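NTF2 domain-containing protein (Chaetomium thermophilum, PDB 4X2H) is of uncharacterised function but contains an NTF2 domain that packs against another protein chain, probably as part of an NTF2-like heterodimer. Local coordinates at residues 51-55 with 56-60; 16-20 with 21-25. All coordinates share one frame; numbering follows the deposited sequence.

Interaction 1 (51-55 with 56-60); sequences RVVAT and PEEWD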
loop_
_atom_site.group_PDB
_atom_site.type_symbol
_atom_site.label_atom_id
_atom_site.label_comp_id
_atom_site.label_asym_id
_atom_site.label_seq_id
_atom_site.Cartn_x
_atom_site.Cartn_y
_atom_site.Cartn_z
ATOM N N ARG B 51 0.928 15.288 -6.401
ATOM C CA ARG B 51 1.287 16.570 -5.804
ATOM C C ARG B 51 1.698 16.375 -4.348
ATOM O O ARG B 51 0.921 15.860 -3.547
ATOM C CB ARG B 51 0.119 17.550 -5.882
ATOM C CG ARG B 51 0.458 18.953 -5.394
ATOM C CD ARG B 51 -0.777 19.831 -5.373
ATOM N NE ARG B 51 -1.029 20.389 -4.050
ATOM C CZ ARG B 51 -2.157 20.995 -3.691
ATOM N NH1 ARG B 51 -3.155 21.124 -4.556
ATOM N NH2 ARG B 51 -2.288 21.468 -2.461
ATOM N N VAL B 52 2.910 16.788 -3.998
ATOM C CA VAL B 52 3.340 16.707 -2.607
ATOM C C VAL B 52 2.630 17.796 -1.812
ATOM O O VAL B 52 2.691 18.973 -2.164
ATOM C CB VAL B 52 4.872 16.845 -2.466
ATOM C CG1 VAL B 52 5.282 16.848 -0.999
ATOM C CG2 VAL B 52 5.568 15.703 -3.201
ATOM N N VAL B 53 1.949 17.386 -0.747
ATOM C CA VAL B 53 1.151 18.290 0.073
ATOM C C VAL B 53 1.838 18.450 1.423
ATOM O O VAL B 53 2.170 17.463 2.075
ATOM C CB VAL B 53 -0.289 17.755 0.238
ATOM C CG1 VAL B 53 -1.099 18.616 1.200
ATOM C CG2 VAL B 53 -0.977 17.689 -1.124
ATOM N N ALA B 54 2.053 19.696 1.831
ATOM C CA ALA B 54 2.938 19.990 2.953
ATOM C C ALA B 54 2.387 19.501 4.283
ATOM O O ALA B 54 3.152 19.055 5.139
ATOM C CB ALA B 54 3.210 21.485 3.024
ATOM N N THR B 55 1.073 19.591 4.462
ATOM C CA THR B 55 0.456 19.252 5.744
ATOM C C THR B 55 -0.877 18.518 5.591
ATOM O O THR B 55 -1.557 18.664 4.574
ATOM C CB THR B 55 0.203 20.514 6.593
ATOM O OG1 THR B 55 -0.719 21.372 5.908
ATOM C CG2 THR B 55 1.502 21.260 6.856
ATOM N N PRO B 56 -1.260 17.733 6.615
ATOM C CA PRO B 56 -2.573 17.078 6.665
ATOM C C PRO B 56 -3.716 18.082 6.606
ATOM O O PRO B 56 -4.786 17.778 6.073
ATOM C CB PRO B 56 -2.559 16.358 8.023
ATOM C CG PRO B 56 -1.144 16.205 8.370
ATOM C CD PRO B 56 -0.428 17.373 7.777
ATOM N N GLU B 57 -3.488 19.267 7.164
ATOM C CA GLU B 57 -4.493 20.326 7.154
ATOM C C GLU B 57 -4.820 20.763 5.731
ATOM O O GLU B 57 -5.981 21.013 5.400
ATOM C CB GLU B 57 -4.018 21.533 7.969
ATOM C CG GLU B 57 -4.129 21.355 9.484
ATOM C CD GLU B 57 -3.066 20.437 10.067
ATOM O OE1 GLU B 57 -3.217 20.040 11.242
ATOM O OE2 GLU B 57 -2.078 20.117 9.368
ATOM N N GLU B 58 -3.796 20.856 4.887
ATOM C CA GLU B 58 -4.007 21.244 3.498
ATOM C C GLU B 58 -4.772 20.154 2.755
ATOM O O GLU B 58 -5.651 20.442 1.942
ATOM C CB GLU B 58 -2.675 21.532 2.799
ATOM C CG GLU B 58 -2.845 21.987 1.355
ATOM C CD GLU B 58 -1.539 22.381 0.693
ATOM O OE1 GLU B 58 -1.538 22.564 -0.544
ATOM O OE2 GLU B 58 -0.515 22.512 1.401
ATOM N N TRP B 59 -4.439 18.900 3.041
ATOM C CA TRP B 59 -5.150 17.764 2.465
ATOM C C TRP B 59 -6.632 17.813 2.834
ATOM O O TRP B 59 -7.488 17.571 1.988
ATOM C CB TRP B 59 -4.494 16.460 2.931
ATOM C CG TRP B 59 -5.243 15.183 2.642
ATOM C CD1 TRP B 59 -5.454 14.153 3.516
ATOM C CD2 TRP B 59 -5.856 14.786 1.405
ATOM N NE1 TRP B 59 -6.157 13.147 2.907
ATOM C CE2 TRP B 59 -6.416 13.508 1.609
ATOM C CE3 TRP B 59 -5.983 15.384 0.148
ATOM C CZ2 TRP B 59 -7.098 12.824 0.609
ATOM C CZ3 TRP B 59 -6.669 14.704 -0.844
ATOM C CH2 TRP B 59 -7.209 13.435 -0.611
ATOM N N ASP B 60 -6.942 18.149 4.085
ATOM C CA ASP B 60 -8.337 18.322 4.494
ATOM C C ASP B 60 -9.020 19.419 3.671
ATOM O O ASP B 60 -10.191 19.297 3.293
ATOM C CB ASP B 60 -8.429 18.652 5.988
ATOM C CG ASP B 60 -8.522 17.406 6.866
ATOM O OD1 ASP B 60 -9.153 16.414 6.440
ATOM O OD2 ASP B 60 -7.975 17.422 7.992
HETATM O O HOH W 1 1.466 22.071 0.012
#
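Thr-55 and Glu-58 show how a side chain caps the first turn of a helix: the threonine sits at the N-cap of helix 56-66 and meets the glutamate at about a right angle. Its hydroxyl lies between the backbone N and the carbonyl carbon (chi1 62°), which turns OG1 over the first helical turn to accept the amide of Glu-58, the bond from Glu-58 N to Thr-55 OG1 measuring 3.3 Å at an N-H...O angle of 151°. The threonine carbonyl opens the helical ladder, with Trp-59 N 3.3 Å from Thr-55 O; Glu-58 N adds a weak bond to the same oxygen. Glu-58 carries its CG anti to the backbone N (chi1 -178°) and stretches its chain back across Val-53. Here Val-53 CG1 lies against Glu-58 CB at 3.7 Å, and also packs more loosely on Trp-59 CB at 4.4 Å. Beyond this apolar support the carboxylate divides its work. One oxygen, OE2, accepts a hydrogen bond from water 1, which in turn accepts from the backbone amide with its oxygen 3.0 Å from Ala-54 N. The other, OE1, pairs with NH2 at the edge of the Arg-51 guanidinium; this salt bridge is modelled too short for its exact geometry to be trusted. Without the hydroxyl, as with an alanine here, the Glu-58 amide is likely to lose its straighter bond and depend on the weak one to the backbone carbonyl of residue 55. The chemistry thus implies a turn secured from both directions: the threonine caps an amide at the start of the helix, while a glutamate from the first turn reaches back through water to the backbone of the turn at Ala-54.

Interaction 2 (16-20 with 21-25); sequences YRQIN and ENKPV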
loop_
_atom_site.group_PDB
_atom_site.type_symbol
_atom_site.label_atom_id
_atom_site.label_comp_id
_atom_site.label_asym_id
_atom_site.label_seq_id
_atom_site.Cartn_x
_atom_site.Cartn_y
_atom_site.Cartn_z
ATOM N N TYR B 16 -12.085 6.696 6.127
ATOM C CA TYR B 16 -13.027 6.964 5.049
ATOM C C TYR B 16 -14.402 7.373 5.581
ATOM O O TYR B 16 -15.173 8.015 4.875
ATOM C CB TYR B 16 -13.098 5.748 4.125
ATOM C CG TYR B 16 -11.766 5.523 3.434
ATOM C CD1 TYR B 16 -11.398 6.278 2.328
ATOM C CD2 TYR B 16 -10.856 4.593 3.920
ATOM C CE1 TYR B 16 -10.171 6.093 1.711
ATOM C CE2 TYR B 16 -9.633 4.406 3.316
ATOM C CZ TYR B 16 -9.293 5.154 2.213
ATOM O OH TYR B 16 -8.064 4.961 1.620
ATOM N N ARG B 17 -14.699 7.049 6.837
ATOM C CA ARG B 17 -15.925 7.544 7.457
ATOM C C ARG B 17 -15.827 9.058 7.666
ATOM O O ARG B 17 -16.799 9.780 7.453
ATOM C CB ARG B 17 -16.199 6.839 8.790
ATOM C CG ARG B 17 -17.566 7.152 9.394
ATOM C CD ARG B 17 -17.623 6.826 10.881
ATOM N NE ARG B 17 -16.864 5.620 11.214
ATOM C CZ ARG B 17 -15.997 5.513 12.222
ATOM N NH1 ARG B 17 -15.756 6.537 13.032
ATOM N NH2 ARG B 17 -15.364 4.366 12.424
ATOM N N GLN B 18 -14.658 9.539 8.082
ATOM C CA GLN B 18 -14.463 10.977 8.276
ATOM C C GLN B 18 -14.680 11.717 6.958
ATOM O O GLN B 18 -15.412 12.705 6.899
ATOM C CB GLN B 18 -13.062 11.294 8.817
ATOM C CG GLN B 18 -12.687 10.627 10.140
ATOM C CD GLN B 18 -13.842 10.546 11.123
ATOM O OE1 GLN B 18 -14.390 9.469 11.377
ATOM N NE2 GLN B 18 -14.218 11.684 11.683
ATOM N N ILE B 19 -14.041 11.230 5.900
ATOM C CA ILE B 19 -14.130 11.875 4.603
ATOM C C ILE B 19 -15.580 11.891 4.138
ATOM O O ILE B 19 -16.097 12.935 3.749
ATOM C CB ILE B 19 -13.234 11.172 3.569
ATOM C CG1 ILE B 19 -11.768 11.288 4.007
ATOM C CG2 ILE B 19 -13.431 11.781 2.177
ATOM C CD1 ILE B 19 -10.771 10.582 3.109
ATOM N N ASN B 20 -16.249 10.745 4.213
ATOM C CA ASN B 20 -17.639 10.648 3.770
ATOM C C ASN B 20 -18.619 11.445 4.630
ATOM O O ASN B 20 -19.722 11.751 4.183
ATOM C CB ASN B 20 -18.076 9.183 3.728
ATOM C CG ASN B 20 -17.487 8.433 2.552
ATOM O OD1 ASN B 20 -17.211 9.015 1.504
ATOM N ND2 ASN B 20 -17.303 7.128 2.714
ATOM N N GLU B 21 -18.229 11.770 5.861
ATOM C CA GLU B 21 -19.078 12.580 6.733
ATOM C C GLU B 21 -18.604 14.034 6.786
ATOM O O GLU B 21 -19.050 14.805 7.631
ATOM C CB GLU B 21 -19.122 11.973 8.139
ATOM C CG GLU B 21 -19.794 10.608 8.179
ATOM C CD GLU B 21 -19.924 10.048 9.580
ATOM O OE1 GLU B 21 -19.364 10.644 10.524
ATOM O OE2 GLU B 21 -20.592 9.004 9.731
ATOM N N ASN B 22 -17.715 14.398 5.864
ATOM C CA ASN B 22 -17.198 15.763 5.763
ATOM C C ASN B 22 -16.485 16.212 7.034
ATOM O O ASN B 22 -16.624 17.356 7.468
ATOM C CB ASN B 22 -18.326 16.735 5.434
ATOM C CG ASN B 22 -19.040 16.376 4.149
ATOM O OD1 ASN B 22 -18.423 15.884 3.203
ATOM N ND2 ASN B 22 -20.346 16.608 4.110
ATOM N N LYS B 23 -15.722 15.298 7.620
ATOM C CA LYS B 23 -14.958 15.584 8.829
ATOM C C LYS B 23 -13.465 15.507 8.518
ATOM O O LYS B 23 -13.067 14.861 7.553
ATOM C CB LYS B 23 -15.338 14.605 9.936
ATOM C CG LYS B 23 -16.749 14.816 10.468
ATOM C CD LYS B 23 -17.201 13.653 11.332
ATOM C CE LYS B 23 -18.608 13.880 11.868
ATOM N NZ LYS B 23 -19.176 12.637 12.458
ATOM N N PRO B 24 -12.632 16.175 9.330
ATOM C CA PRO B 24 -11.189 16.198 9.056
ATOM C C PRO B 24 -10.478 14.894 9.412
ATOM O O PRO B 24 -10.878 14.214 10.360
ATOM C CB PRO B 24 -10.686 17.346 9.936
ATOM C CG PRO B 24 -11.654 17.402 11.060
ATOM C CD PRO B 24 -12.989 17.020 10.484
ATOM N N VAL B 25 -9.435 14.558 8.658
ATOM C CA VAL B 25 -8.625 13.375 8.946
ATOM C C VAL B 25 -7.230 13.739 9.457
ATOM O O VAL B 25 -6.416 12.857 9.703
ATOM C CB VAL B 25 -8.479 12.467 7.700
ATOM C CG1 VAL B 25 -9.822 11.859 7.324
ATOM C CG2 VAL B 25 -7.886 13.235 6.524
HETATM O O HOH W 2 -18.351 13.909 1.826
#
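Gln-18 and Ile-19 hand the end of helix 3-20 over to Asn-22 and Lys-23 in a Schellman motif, in which Lys-23 N reaches back to Gln-18 O at 2.7 Å and Asn-22 N to Ile-19 O at 3.0 Å, with Asn-22 taking the positive phi (60°) that reverses the chain. Just before this reversal, Glu-21 N still keeps the helical bond to Arg-17 O. On the outer side, Arg-17 and Glu-21 run alongside one another and point the same way, yet they meet through the arginine's aliphatic stem: Glu-21 OE2 is 3.6 Å from Arg-17 CG. The glutamate's closer charge partner is Lys-23, whose extended chain brings NZ within 2.8 Å of Glu-21 OE1, nearly along the C-O axis, in a hydrogen-bonded salt bridge. The inner side is apolar. Val-25 swings CG1 opposite its carbonyl carbon (chi1 -67°), where it touches Gln-18 CB at 3.6 Å and Ile-19 CG1 at 3.9 Å, the isoleucine and valine crossing at a slant. Charge therefore lies on one flank of the turn and hydrocarbon on the other. Ile-19 also touches Leu-63 of helix 56-66 and Tyr-87 of strand 83-96, and Asn-20 binds the backbone of Tyr-87, so the helix terminus is fastened to strand 83-96, at one edge of the sheet as this chain forms it.

How the interactions relate
The two contacts follow one another along the chain, neither nested nor crossing. From the N terminus, interaction 2 comes first, turning the chain out of helix 3-20 into the loop that leads to helix 34-39. After that helix the chain forms the hairpin of strands 45-48 and 51-53, and interaction 1 closes the tight turn from its second strand into helix 56-66. Although separate in sequence, they meet in space: Asp-60 OD1 probably accepts a hydrogen bond from Val-25 N at 2.9 Å, and Trp-59 packs on Val-25. The loop leaving helix 3-20 is thus tied to the N-terminal turns of helix 56-66.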